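Local coordinates for protein N-acetylgalactosaminyltransferase 7 (Homo sapiens, PDB 6IWR) that is a human glycosyltransferase that joins a GT-A catalytic domain to a ricin-type beta-trefoil lectin domain, at residues V236-D241 / P253-I258; K260-C265 / A333-F338; K491-F496 / I537-L542; C525-A530 / F545-Y550. One frame throughout, in Å; residues are numbered along the deposited sequence.

Interactions 1 and 2 belong to the GT-A domain, interactions 3 and 4 to the beta-trefoil lectin domain. The first two have centres about 9 Å apart and share a sheet: Leu237 N meets Ile334 O at 2.9 Å, and helix 251-260 leads through a short turn into strand 264-274. Interactions 3 and 4, with centres about 10 Å apart, are tied by the Cys525-Cys540 disulfide and by neighbouring strands, Cys525 N lying 2.9 Å from Thr538 O. The contacts of one domain lie 41 to 49 Å, centre to centre, from the other pair, without touching. The model holds a manganese ion; Asp241 of interaction 1 opens the Asp-X-His motif with His243, which in relatives serves the metal site.

Interaction 1 of 4, residues V236-D241 / P253-I258; sequences VLIYLD and PLVAPI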
loop_
_atom_site.group_PDB
_atom_site.type_symbol
_atom_site.label_atom_id
_atom_site.label_comp_id
_atom_site.label_asym_id
_atom_site.label_seq_id
_atom_site.Cartn_x
_atom_site.Cartn_y
_atom_site.Cartn_z
ATOM N N VAL A 236 -14.084 8.995 39.025
ATOM C CA VAL A 236 -13.338 8.151 38.102
ATOM C C VAL A 236 -13.021 8.949 36.852
ATOM O O VAL A 236 -13.780 9.834 36.448
ATOM C CB VAL A 236 -14.049 6.819 37.750
ATOM C CG1 VAL A 236 -15.100 6.451 38.786
ATOM C CG2 VAL A 236 -14.574 6.791 36.328
ATOM N N LEU A 237 -11.852 8.661 36.269
ATOM C CA LEU A 237 -11.475 9.176 34.960
ATOM C C LEU A 237 -11.993 8.242 33.874
ATOM O O LEU A 237 -11.833 7.025 33.975
ATOM C CB LEU A 237 -9.961 9.306 34.850
ATOM C CG LEU A 237 -9.302 10.272 35.837
ATOM C CD1 LEU A 237 -7.805 10.029 35.879
ATOM C CD2 LEU A 237 -9.625 11.727 35.406
ATOM N N ILE A 238 -12.646 8.799 32.859
ATOM C CA ILE A 238 -13.037 8.032 31.685
ATOM C C ILE A 238 -12.333 8.674 30.506
ATOM O O ILE A 238 -12.653 9.808 30.135
ATOM C CB ILE A 238 -14.554 8.004 31.456
ATOM C CG1 ILE A 238 -15.304 7.563 32.718
ATOM C CG2 ILE A 238 -14.885 7.058 30.259
ATOM C CD1 ILE A 238 -16.785 7.313 32.494
ATOM N N TYR A 239 -11.382 7.955 29.915
ATOM C CA TYR A 239 -10.708 8.441 28.720
ATOM C C TYR A 239 -11.478 8.043 27.466
ATOM O O TYR A 239 -12.014 6.935 27.374
ATOM C CB TYR A 239 -9.274 7.900 28.662
ATOM C CG TYR A 239 -8.388 8.519 29.698
ATOM C CD1 TYR A 239 -7.696 9.689 29.424
ATOM C CD2 TYR A 239 -8.264 7.947 30.964
ATOM C CE1 TYR A 239 -6.884 10.294 30.392
ATOM C CE2 TYR A 239 -7.466 8.531 31.938
ATOM C CZ TYR A 239 -6.778 9.715 31.650
ATOM O OH TYR A 239 -5.981 10.323 32.609
ATOM N N LEU A 240 -11.503 8.958 26.492
ATOM C CA LEU A 240 -12.221 8.821 25.227
ATOM C C LEU A 240 -11.412 9.461 24.106
ATOM O O LEU A 240 -10.949 10.593 24.261
ATOM C CB LEU A 240 -13.592 9.510 25.310
ATOM C CG LEU A 240 -14.880 8.682 25.383
ATOM C CD1 LEU A 240 -14.606 7.331 25.938
ATOM C CD2 LEU A 240 -15.912 9.394 26.222
ATOM N N ASP A 241 -11.260 8.748 22.979
ATOM C CA ASP A 241 -10.680 9.317 21.752
ATOM C C ASP A 241 -11.487 10.561 21.353
ATOM O O ASP A 241 -12.644 10.727 21.736
ATOM C CB ASP A 241 -10.680 8.285 20.581
ATOM C CG ASP A 241 -9.264 7.691 20.247
ATOM O OD1 ASP A 241 -8.516 7.491 21.234
ATOM O OD2 ASP A 241 -8.913 7.405 19.024
ATOM N N PRO A 253 -23.111 0.322 33.348
ATOM C CA PRO A 253 -22.254 -0.867 33.176
ATOM C C PRO A 253 -20.765 -0.577 33.350
ATOM O O PRO A 253 -20.049 -1.379 33.965
ATOM C CB PRO A 253 -22.569 -1.325 31.740
ATOM C CG PRO A 253 -23.662 -0.398 31.224
ATOM C CD PRO A 253 -23.758 0.775 32.107
ATOM N N LEU A 254 -20.280 0.559 32.833
ATOM C CA LEU A 254 -18.845 0.827 32.860
ATOM C C LEU A 254 -18.361 1.224 34.252
ATOM O O LEU A 254 -17.266 0.833 34.673
ATOM C CB LEU A 254 -18.501 1.923 31.853
ATOM C CG LEU A 254 -17.022 2.227 31.620
ATOM C CD1 LEU A 254 -16.418 1.242 30.672
ATOM C CD2 LEU A 254 -16.872 3.598 31.073
ATOM N N VAL A 255 -19.150 2.007 34.986
ATOM C CA VAL A 255 -18.695 2.446 36.302
ATOM C C VAL A 255 -19.203 1.587 37.462
ATOM O O VAL A 255 -18.751 1.765 38.606
ATOM C CB VAL A 255 -19.088 3.918 36.497
ATOM C CG1 VAL A 255 -18.572 4.431 37.821
ATOM C CG2 VAL A 255 -18.522 4.739 35.359
ATOM N N ALA A 256 -20.116 0.667 37.227
ATOM C CA ALA A 256 -20.544 -0.187 38.329
ATOM C C ALA A 256 -19.382 -0.997 38.889
ATOM O O ALA A 256 -19.159 -0.968 40.110
ATOM C CB ALA A 256 -21.706 -1.084 37.881
ATOM N N PRO A 257 -18.600 -1.711 38.089
ATOM C CA PRO A 257 -17.539 -2.535 38.697
ATOM C C PRO A 257 -16.542 -1.716 39.506
ATOM O O PRO A 257 -16.152 -2.145 40.601
ATOM C CB PRO A 257 -16.895 -3.248 37.498
ATOM C CG PRO A 257 -17.619 -2.769 36.280
ATOM C CD PRO A 257 -18.769 -1.923 36.646
ATOM N N ILE A 258 -16.155 -0.527 39.030
ATOM C CA ILE A 258 -15.222 0.314 39.787
ATOM C C ILE A 258 -15.837 0.759 41.106
ATOM O O ILE A 258 -15.128 0.977 42.094
ATOM C CB ILE A 258 -14.788 1.536 38.955
ATOM C CG1 ILE A 258 -14.370 1.093 37.549
ATOM C CG2 ILE A 258 -13.674 2.293 39.654
ATOM C CD1 ILE A 258 -14.153 2.226 36.617
#
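Ile238 on strand 236-240 meets Leu254 and Val255 on helix 251-260 through its two branches. From CB, CG2 stands anti to the backbone N and reaches Leu254 CD2 at 4.1 Å. The longer branch leaves beside the backbone N (chi1 -52°) and runs on extended through CG1, which carries CD1 to the same Leu254 CD2 at 4.0 Å. CD1 also lies 4.2 Å from Val255 CG2, so it bridges two successive helical residues. Ile238 and Leu254 approach tip to tip, Leu254 CD2 meeting both methyl groups at once. Two residues back along the same strand face, Val236 crosses Val255 at a slant; its CG1 touches Val255 CG1 at 4.1 Å and, more loosely, Ile258 CG2 at 4.5 Å. No hydrogen bond joins the two segments; the contact is wholly apolar and buried, a helix laid on a strand with axes 10.6 Å apart and directions differing by 143°. This is the layered alpha/beta packing of a GT-A domain. Leu237 and Tyr239 turn to the other side of the sheet, where Tyr239 stacks on Phe332 and its OH bonds to Arg224 O. Within the sheet, strand 236-240 runs between strand 149-155, parallel to it, and strand 332-335, antiparallel; helix 251-260 packs across strand 332-335, with Leu254 and Ile258 on Ala333, to strand 264-274, with Pro257 on Ile264.

Interaction 2 of 4, residues K260-C265 / A333-F338; sequences KDRTIC and AIEREF
Arg262 grips Glu335 side-on with two nitrogens, each taking its own carboxylate oxygen. Arg262 NE gives a straight bond to Glu335 OE2 (2.8 Å, N-H...O 166°) that lies in the guanidinium plane but arrives from above the carboxylate plane. Arg262 NH1 bonds to Glu335 OE1 at 3.0 Å, on its syn side; the two flat groups are turned 51° apart. Glu335 OE1 has a second donor, Phe338 N at 3.0 Å: Glu335 is the N-cap of helix 336-342, so one carboxylate both caps the helix and answers the arginine. This links the end of strand 332-335 in the GT-A sheet to the turn from helix 251-260 into strand 264-274. In that turn, type I from Asp261 to Ile264, Asp261 OD1 accepts from Thr263 N (2.9 Å), an Asx turn, and from Thr263 OG1 (2.7 Å). Thr263 CA lies over the centre of one Phe338 face, 3.7 Å from the ring centroid, a CH-pi contact; Phe55 meets the same ring edge-to-face. Arg262 NH1 also forms a salt bridge with Glu341, and NH2 a weak bond with Lys56 O. Glu337, whose OE1 is near NH1 in charge alone, pairs through OE2 with Lys56.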
loop_
_atom_site.group_PDB
_atom_site.type_symbol
_atom_site.label_atom_id
_atom_site.label_comp_id
_atom_site.label_asym_id
_atom_site.label_seq_id
_atom_site.Cartn_x
_atom_site.Cartn_y
_atom_site.Cartn_z
ATOM N N LYS A 260 -17.942 -1.094 43.006
ATOM C CA LYS A 260 -17.766 -2.154 44.010
ATOM C C LYS A 260 -16.341 -2.136 44.534
ATOM O O LYS A 260 -16.109 -2.324 45.731
ATOM C CB LYS A 260 -18.105 -3.569 43.483
ATOM C CG LYS A 260 -19.212 -4.299 44.327
ATOM C CD LYS A 260 -19.091 -5.849 44.721
ATOM C CE LYS A 260 -20.188 -6.297 45.859
ATOM N NZ LYS A 260 -21.657 -6.847 45.607
ATOM N N ASP A 261 -15.384 -1.818 43.666
ATOM C CA ASP A 261 -13.980 -2.155 43.900
ATOM C C ASP A 261 -13.103 -1.163 43.143
ATOM O O ASP A 261 -13.016 -1.229 41.915
ATOM C CB ASP A 261 -13.722 -3.590 43.444
ATOM C CG ASP A 261 -12.274 -4.017 43.593
ATOM O OD1 ASP A 261 -11.363 -3.175 43.765
ATOM O OD2 ASP A 261 -12.043 -5.235 43.515
ATOM N N ARG A 262 -12.422 -0.277 43.875
ATOM C CA ARG A 262 -11.679 0.821 43.271
ATOM C C ARG A 262 -10.452 0.377 42.480
ATOM O O ARG A 262 -9.894 1.205 41.746
ATOM C CB ARG A 262 -11.240 1.799 44.350
ATOM C CG ARG A 262 -10.510 1.131 45.495
ATOM C CD ARG A 262 -10.206 2.138 46.565
ATOM N NE ARG A 262 -9.555 3.266 45.933
ATOM C CZ ARG A 262 -8.238 3.395 45.822
ATOM N NH1 ARG A 262 -7.713 4.452 45.193
ATOM N NH2 ARG A 262 -7.449 2.465 46.359
ATOM N N THR A 263 -9.982 -0.870 42.650
ATOM C CA THR A 263 -8.842 -1.383 41.896
ATOM C C THR A 263 -9.264 -2.084 40.615
ATOM O O THR A 263 -8.430 -2.723 39.968
ATOM C CB THR A 263 -8.002 -2.360 42.735
ATOM O OG1 THR A 263 -8.789 -3.509 43.061
ATOM C CG2 THR A 263 -7.474 -1.708 44.003
ATOM N N ILE A 264 -10.532 -2.019 40.259
ATOM C CA ILE A 264 -10.961 -2.516 38.961
ATOM C C ILE A 264 -10.865 -1.374 37.969
ATOM O O ILE A 264 -11.223 -0.230 38.274
ATOM C CB ILE A 264 -12.386 -3.090 39.032
ATOM C CG1 ILE A 264 -12.437 -4.197 40.086
ATOM C CG2 ILE A 264 -12.849 -3.601 37.669
ATOM C CD1 ILE A 264 -13.773 -4.877 40.192
ATOM N N CYS A 265 -10.321 -1.668 36.800
ATOM C CA CYS A 265 -10.294 -0.732 35.690
ATOM C C CYS A 265 -11.146 -1.309 34.573
ATOM O O CYS A 265 -11.050 -2.497 34.251
ATOM C CB CYS A 265 -8.865 -0.473 35.228
ATOM S SG CYS A 265 -8.696 0.269 33.637
ATOM N N ALA A 333 -11.810 3.305 31.853
ATOM C CA ALA A 333 -12.203 3.994 33.077
ATOM C C ALA A 333 -11.408 3.417 34.243
ATOM O O ALA A 333 -11.291 2.192 34.365
ATOM C CB ALA A 333 -13.715 3.844 33.310
ATOM N N ILE A 334 -10.823 4.293 35.071
ATOM C CA ILE A 334 -10.223 3.921 36.351
ATOM C C ILE A 334 -10.671 4.922 37.386
ATOM O O ILE A 334 -10.894 6.098 37.085
ATOM C CB ILE A 334 -8.677 3.906 36.404
ATOM C CG1 ILE A 334 -8.031 4.726 35.322
ATOM C CG2 ILE A 334 -8.068 2.497 36.515
ATOM C CD1 ILE A 334 -6.532 4.341 35.351
ATOM N N GLU A 335 -10.726 4.451 38.636
ATOM C CA GLU A 335 -10.877 5.376 39.742
ATOM C C GLU A 335 -9.668 6.304 39.770
ATOM O O GLU A 335 -8.529 5.877 39.561
ATOM C CB GLU A 335 -11.027 4.613 41.048
ATOM C CG GLU A 335 -11.635 5.407 42.172
ATOM C CD GLU A 335 -10.740 5.408 43.397
ATOM O OE1 GLU A 335 -9.540 5.731 43.227
ATOM O OE2 GLU A 335 -11.238 5.062 44.510
ATOM N N ARG A 336 -9.901 7.584 39.955
ATOM C CA ARG A 336 -8.857 8.564 39.759
ATOM C C ARG A 336 -7.661 8.450 40.693
ATOM O O ARG A 336 -6.538 8.623 40.286
ATOM C CB ARG A 336 -9.450 9.959 39.824
ATOM C CG ARG A 336 -8.514 11.028 39.335
ATOM C CD ARG A 336 -8.987 12.375 39.778
ATOM N NE ARG A 336 -8.079 13.417 39.379
ATOM C CZ ARG A 336 -7.257 14.016 40.211
ATOM N NH1 ARG A 336 -7.238 13.646 41.468
ATOM N NH2 ARG A 336 -6.456 14.962 39.783
ATOM N N GLU A 337 -7.920 8.185 41.957
ATOM C CA GLU A 337 -6.861 7.998 42.914
ATOM C C GLU A 337 -6.030 6.778 42.580
ATOM O O GLU A 337 -4.824 6.791 42.713
ATOM C CB GLU A 337 -7.453 7.861 44.303
ATOM C CG GLU A 337 -7.022 8.939 45.267
ATOM C CD GLU A 337 -7.234 8.542 46.707
ATOM O OE1 GLU A 337 -8.341 8.066 47.038
ATOM O OE2 GLU A 337 -6.294 8.710 47.507
ATOM N N PHE A 338 -6.698 5.714 42.166
ATOM C CA PHE A 338 -6.032 4.469 41.845
ATOM C C PHE A 338 -5.073 4.588 40.675
ATOM O O PHE A 338 -3.965 4.113 40.739
ATOM C CB PHE A 338 -7.074 3.414 41.539
ATOM C CG PHE A 338 -6.508 2.066 41.298
ATOM C CD1 PHE A 338 -5.774 1.433 42.267
ATOM C CD2 PHE A 338 -6.716 1.432 40.109
ATOM C CE1 PHE A 338 -5.253 0.189 42.044
ATOM C CE2 PHE A 338 -6.206 0.185 39.881
ATOM C CZ PHE A 338 -5.471 -0.433 40.848
#

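Interaction 3 of 4, residues K491-F496 / I537-L542; sequences KTNGGF and ITHCNL
Ile537 N donates to Gly495 O at 2.8 Å, with an N-H...O angle of 160° and the donor nearly in line with the C=O bond. The contact sets a type I' beta turn, in the loop between strands 484-487 and 498-501 of the ricin-type beta-trefoil domain, against strand 534-539, which lies at the edge of a five-stranded antiparallel sheet in this chain. The return bond, from Gly494 N to Ile537 O, is straight and in the carbonyl plane; its modelled length is too short to be taken at face value. The turn, residues 492 to 495, is closed by Gly495 N to Thr492 O at 3.0 Å. Asn493 and Gly494 both have positive phi there, as the central pair of such a turn does, and this turns Gly494 N toward the strand. Asn493 N is bonded to Gln524 OE1 on the adjoining strand. Side chains fill in around the two backbone bonds. Ile537, the buried member, lays its CG2 against the Lys491 carbonyl oxygen at 3.4 Å and against Thr492 CA. On the other flank the Thr538 methyl, CG2, sits 3.7 Å from Asn493 CA and also approaches Gly494 N. Beyond Thr538, the side chains of Asn493 and His539 lie side by side and point the same way, their amide and ring planes 70° apart. With chi1 of -66° Asn493 folds its amide back beside its own backbone N, which leaves OD1 3.2 Å from His539 N and 3.3 Å from His539 CB.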
loop_
_atom_site.group_PDB
_atom_site.type_symbol
_atom_site.label_atom_id
_atom_site.label_comp_id
_atom_site.label_asym_id
_atom_site.label_seq_id
_atom_site.Cartn_x
_atom_site.Cartn_y
_atom_site.Cartn_z
ATOM N N LYS A 491 8.028 -6.167 0.654
ATOM C CA LYS A 491 7.110 -7.172 0.126
ATOM C C LYS A 491 6.622 -8.093 1.234
ATOM O O LYS A 491 7.355 -8.415 2.171
ATOM C CB LYS A 491 7.788 -8.011 -0.953
ATOM C CG LYS A 491 7.376 -7.707 -2.377
ATOM C CD LYS A 491 8.415 -6.856 -3.078
ATOM C CE LYS A 491 9.250 -7.652 -4.070
ATOM N NZ LYS A 491 8.516 -7.915 -5.327
ATOM N N THR A 492 5.370 -8.525 1.125
ATOM C CA THR A 492 4.791 -9.477 2.063
ATOM C C THR A 492 4.051 -10.573 1.304
ATOM O O THR A 492 3.886 -10.513 0.083
ATOM C CB THR A 492 3.804 -8.819 3.022
ATOM O OG1 THR A 492 2.882 -8.041 2.247
ATOM C CG2 THR A 492 4.529 -7.946 4.034
ATOM N N ASN A 493 3.645 -11.597 2.057
ATOM C CA ASN A 493 2.647 -12.589 1.648
ATOM C C ASN A 493 2.739 -12.949 0.172
ATOM O O ASN A 493 1.800 -12.762 -0.601
ATOM C CB ASN A 493 1.244 -12.099 1.995
ATOM C CG ASN A 493 1.027 -12.001 3.491
ATOM O OD1 ASN A 493 1.475 -12.869 4.244
ATOM N ND2 ASN A 493 0.363 -10.937 3.936
ATOM N N GLY A 494 3.873 -13.509 -0.221
ATOM C CA GLY A 494 4.039 -14.009 -1.566
ATOM C C GLY A 494 5.066 -13.282 -2.402
ATOM O O GLY A 494 5.551 -13.860 -3.386
ATOM N N GLY A 495 5.420 -12.039 -2.065
ATOM C CA GLY A 495 6.378 -11.278 -2.847
ATOM C C GLY A 495 7.750 -11.917 -2.840
ATOM O O GLY A 495 8.074 -12.771 -2.014
ATOM N N PHE A 496 8.578 -11.496 -3.791
ATOM C CA PHE A 496 9.922 -12.040 -3.940
ATOM C C PHE A 496 10.970 -11.059 -3.435
ATOM O O PHE A 496 10.975 -9.883 -3.812
ATOM C CB PHE A 496 10.215 -12.407 -5.387
ATOM C CG PHE A 496 9.378 -13.515 -5.885
ATOM C CD1 PHE A 496 9.431 -14.753 -5.267
ATOM C CD2 PHE A 496 8.534 -13.331 -6.969
ATOM C CE1 PHE A 496 8.651 -15.800 -5.720
ATOM C CE2 PHE A 496 7.744 -14.372 -7.435
ATOM C CZ PHE A 496 7.800 -15.609 -6.808
ATOM N N ILE A 537 8.661 -14.278 0.322
ATOM C CA ILE A 537 8.323 -13.867 1.684
ATOM C C ILE A 537 6.836 -14.135 1.894
ATOM O O ILE A 537 6.011 -13.673 1.096
ATOM C CB ILE A 537 8.618 -12.376 1.901
ATOM C CG1 ILE A 537 9.923 -12.153 2.601
ATOM C CG2 ILE A 537 7.615 -11.767 2.847
ATOM C CD1 ILE A 537 9.804 -10.992 3.569
ATOM N N THR A 538 6.477 -14.863 2.956
ATOM C CA THR A 538 5.060 -15.103 3.232
ATOM C C THR A 538 4.803 -15.109 4.717
ATOM O O THR A 538 5.726 -15.079 5.531
ATOM C CB THR A 538 4.531 -16.447 2.720
ATOM O OG1 THR A 538 5.530 -17.120 1.948
ATOM C CG2 THR A 538 3.277 -16.238 1.901
ATOM N N HIS A 539 3.522 -15.226 5.054
ATOM C CA HIS A 539 3.141 -15.381 6.444
ATOM C C HIS A 539 3.559 -16.755 6.966
ATOM O O HIS A 539 3.519 -17.768 6.256
ATOM C CB HIS A 539 1.641 -15.177 6.633
ATOM C CG HIS A 539 1.228 -15.208 8.070
ATOM N ND1 HIS A 539 0.346 -16.140 8.574
ATOM C CD2 HIS A 539 1.627 -14.456 9.124
ATOM C CE1 HIS A 539 0.196 -15.941 9.872
ATOM N NE2 HIS A 539 0.964 -14.927 10.231
ATOM N N CYS A 540 3.908 -16.773 8.249
ATOM C CA CYS A 540 4.692 -17.816 8.875
ATOM C C CYS A 540 3.915 -18.396 10.050
ATOM O O CYS A 540 3.259 -17.654 10.776
ATOM C CB CYS A 540 6.032 -17.221 9.331
ATOM S SG CYS A 540 7.243 -18.476 9.301
ATOM N N ASN A 541 3.978 -19.715 10.246
ATOM C CA ASN A 541 3.384 -20.357 11.420
ATOM C C ASN A 541 4.398 -21.310 12.048
ATOM O O ASN A 541 5.285 -21.835 11.372
ATOM C CB ASN A 541 2.090 -21.126 11.083
ATOM C CG ASN A 541 0.899 -20.201 10.803
ATOM O OD1 ASN A 541 0.802 -19.091 11.348
ATOM N ND2 ASN A 541 -0.024 -20.667 9.954
ATOM N N LEU A 542 4.228 -21.571 13.345
ATOM C CA LEU A 542 5.325 -22.100 14.152
ATOM C C LEU A 542 6.136 -23.198 13.461
ATOM O O LEU A 542 7.357 -23.287 13.659
ATOM C CB LEU A 542 4.798 -22.609 15.489
ATOM C CG LEU A 542 5.668 -22.030 16.607
ATOM C CD1 LEU A 542 5.921 -23.107 17.649
ATOM C CD2 LEU A 542 7.003 -21.472 16.055
#

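Interaction 4 of 4, residues C525-A530 / F545-Y550; sequences CLTKGA and FKEWQY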
loop_
_atom_site.group_PDB
_atom_site.type_symbol
_atom_site.label_atom_id
_atom_site.label_comp_id
_atom_site.label_asym_id
_atom_site.label_seq_id
_atom_site.Cartn_x
_atom_site.Cartn_y
_atom_site.Cartn_z
ATOM N N CYS A 525 8.251 -15.248 6.899
ATOM C CA CYS A 525 9.384 -16.137 6.666
ATOM C C CYS A 525 9.747 -16.206 5.187
ATOM O O CYS A 525 8.912 -16.001 4.306
ATOM C CB CYS A 525 9.095 -17.548 7.166
ATOM S SG CYS A 525 9.000 -17.595 8.854
ATOM N N LEU A 526 11.027 -16.462 4.921
ATOM C CA LEU A 526 11.483 -16.736 3.570
ATOM C C LEU A 526 11.346 -18.229 3.316
ATOM O O LEU A 526 11.579 -19.046 4.213
ATOM C CB LEU A 526 12.937 -16.312 3.323
ATOM C CG LEU A 526 13.557 -14.999 3.809
ATOM C CD1 LEU A 526 14.173 -14.219 2.675
ATOM C CD2 LEU A 526 12.552 -14.131 4.519
ATOM N N THR A 527 10.947 -18.573 2.093
ATOM C CA THR A 527 10.858 -19.956 1.655
ATOM C C THR A 527 11.148 -19.994 0.164
ATOM O O THR A 527 11.483 -18.975 -0.444
ATOM C CB THR A 527 9.495 -20.576 1.978
ATOM O OG1 THR A 527 9.382 -21.823 1.289
ATOM C CG2 THR A 527 8.373 -19.658 1.530
ATOM N N LYS A 528 11.016 -21.172 -0.424
ATOM C CA LYS A 528 11.343 -21.390 -1.825
ATOM C C LYS A 528 10.074 -21.249 -2.652
ATOM O O LYS A 528 9.086 -21.949 -2.405
ATOM C CB LYS A 528 11.977 -22.767 -2.023
ATOM C CG LYS A 528 12.381 -23.054 -3.449
ATOM C CD LYS A 528 11.293 -23.823 -4.171
ATOM C CE LYS A 528 11.390 -25.302 -3.856
ATOM N NZ LYS A 528 11.452 -26.089 -5.118
ATOM N N GLY A 529 10.091 -20.339 -3.616
ATOM C CA GLY A 529 8.914 -20.183 -4.436
ATOM C C GLY A 529 8.933 -21.112 -5.632
ATOM O O GLY A 529 9.583 -20.807 -6.636
ATOM N N ALA A 530 8.258 -22.259 -5.543
ATOM C CA ALA A 530 8.032 -23.033 -6.754
ATOM C C ALA A 530 7.257 -22.174 -7.742
ATOM O O ALA A 530 6.445 -21.326 -7.358
ATOM C CB ALA A 530 7.274 -24.326 -6.455
ATOM N N PHE A 545 7.909 -23.678 7.008
ATOM C CA PHE A 545 9.113 -23.155 6.376
ATOM C C PHE A 545 10.332 -23.244 7.300
ATOM O O PHE A 545 11.206 -22.374 7.273
ATOM C CB PHE A 545 8.883 -21.719 5.922
ATOM C CG PHE A 545 7.583 -21.516 5.223
ATOM C CD1 PHE A 545 7.257 -22.279 4.127
ATOM C CD2 PHE A 545 6.675 -20.560 5.665
ATOM C CE1 PHE A 545 6.057 -22.091 3.478
ATOM C CE2 PHE A 545 5.464 -20.371 5.020
ATOM C CZ PHE A 545 5.163 -21.132 3.928
ATOM N N LYS A 546 10.384 -24.289 8.139
ATOM C CA LYS A 546 11.584 -24.586 8.923
ATOM C C LYS A 546 12.686 -25.082 7.998
ATOM O O LYS A 546 13.072 -26.249 8.070
ATOM C CB LYS A 546 11.293 -25.637 10.000
ATOM C CG LYS A 546 10.219 -25.245 11.008
ATOM C CD LYS A 546 9.385 -26.461 11.436
ATOM C CE LYS A 546 9.652 -26.894 12.864
ATOM N NZ LYS A 546 11.106 -27.065 13.137
ATOM N N GLU A 547 13.215 -24.224 7.127
ATOM C CA GLU A 547 13.920 -24.790 5.986
ATOM C C GLU A 547 15.264 -24.125 5.661
ATOM O O GLU A 547 15.758 -24.276 4.538
ATOM C CB GLU A 547 12.987 -24.749 4.773
ATOM C CG GLU A 547 12.566 -23.349 4.378
ATOM C CD GLU A 547 11.692 -23.332 3.135
ATOM O OE1 GLU A 547 10.519 -23.772 3.211
ATOM O OE2 GLU A 547 12.193 -22.899 2.073
ATOM N N TRP A 548 15.897 -23.438 6.609
ATOM C CA TRP A 548 17.180 -22.785 6.373
ATOM C C TRP A 548 18.152 -23.148 7.484
ATOM O O TRP A 548 17.767 -23.284 8.648
ATOM C CB TRP A 548 17.046 -21.235 6.300
ATOM C CG TRP A 548 16.135 -20.745 5.229
ATOM C CD1 TRP A 548 14.821 -20.397 5.368
ATOM C CD2 TRP A 548 16.452 -20.575 3.835
ATOM N NE1 TRP A 548 14.298 -20.006 4.153
ATOM C CE2 TRP A 548 15.272 -20.104 3.191
ATOM C CE3 TRP A 548 17.616 -20.761 3.072
ATOM C CZ2 TRP A 548 15.215 -19.829 1.816
ATOM C CZ3 TRP A 548 17.568 -20.482 1.701
ATOM C CH2 TRP A 548 16.366 -20.019 1.088
ATOM N N GLN A 549 19.409 -23.327 7.125
ATOM C CA GLN A 549 20.450 -23.374 8.135
ATOM C C GLN A 549 21.579 -22.453 7.713
ATOM O O GLN A 549 21.945 -22.402 6.539
ATOM C CB GLN A 549 20.941 -24.797 8.369
ATOM C CG GLN A 549 21.976 -25.308 7.421
ATOM C CD GLN A 549 22.604 -26.578 7.956
ATOM O OE1 GLN A 549 22.640 -26.794 9.166
ATOM N NE2 GLN A 549 23.094 -27.427 7.058
ATOM N N TYR A 550 22.088 -21.695 8.677
ATOM C CA TYR A 550 23.052 -20.627 8.453
ATOM C C TYR A 550 24.349 -20.998 9.145
ATOM O O TYR A 550 24.401 -21.032 10.379
ATOM C CB TYR A 550 22.530 -19.289 9.002
ATOM C CG TYR A 550 23.578 -18.195 9.116
ATOM C CD1 TYR A 550 24.420 -17.888 8.039
ATOM C CD2 TYR A 550 23.729 -17.468 10.295
ATOM C CE1 TYR A 550 25.395 -16.886 8.134
ATOM C CE2 TYR A 550 24.685 -16.458 10.402
ATOM C CZ TYR A 550 25.516 -16.172 9.316
ATOM O OH TYR A 550 26.466 -15.183 9.427
#
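Chi1 of 168° sets Thr527 OG1 anti to its backbone N and turns it to Glu547, while CG2 is left facing Phe545. Glu547 replies with CG between its own N and carbonyl carbon (chi1 61°) and an extended chain beyond, which carries its carboxylate across to the hydroxyl. The Thr527 OG1 to Glu547 OE1 hydrogen bond is 3.0 Å long and reaches the oxygen from above the carboxylate plane. The other oxygen, OE2, is bonded to His559 NE2, so the carboxylate links Thr527 to His559 of strand 556-559. Thr527 CG2 lies over one face of the Phe545 ring, offset toward the rim, 4.0 Å from the centroid: a CH-pi contact. Cys525 CB packs near the same ring at 4.1 Å from CD2, and its sulfur is tied to Cys540 in a disulfide. The third tie is Trp548 NE1 to Leu526 O, 2.9 Å and straight (164°); the oxygen lies in the indole plane, but the N-H comes from above the carbonyl plane. Trp548 probably stands at the tryptophan of the Q-x-W repeat signature of ricin-type trefoils, with Lys546 where the glutamine would be. The two segments run steeply across each other rather than pairing as strands. Strand 524-529 lies between strands 519-521 and 534-539, while strand 548-551 pairs with 556-559; Trp548 rests on Leu519 and meets the His559 ring, and Leu526 packs on Phe511, Val535 and Ile537.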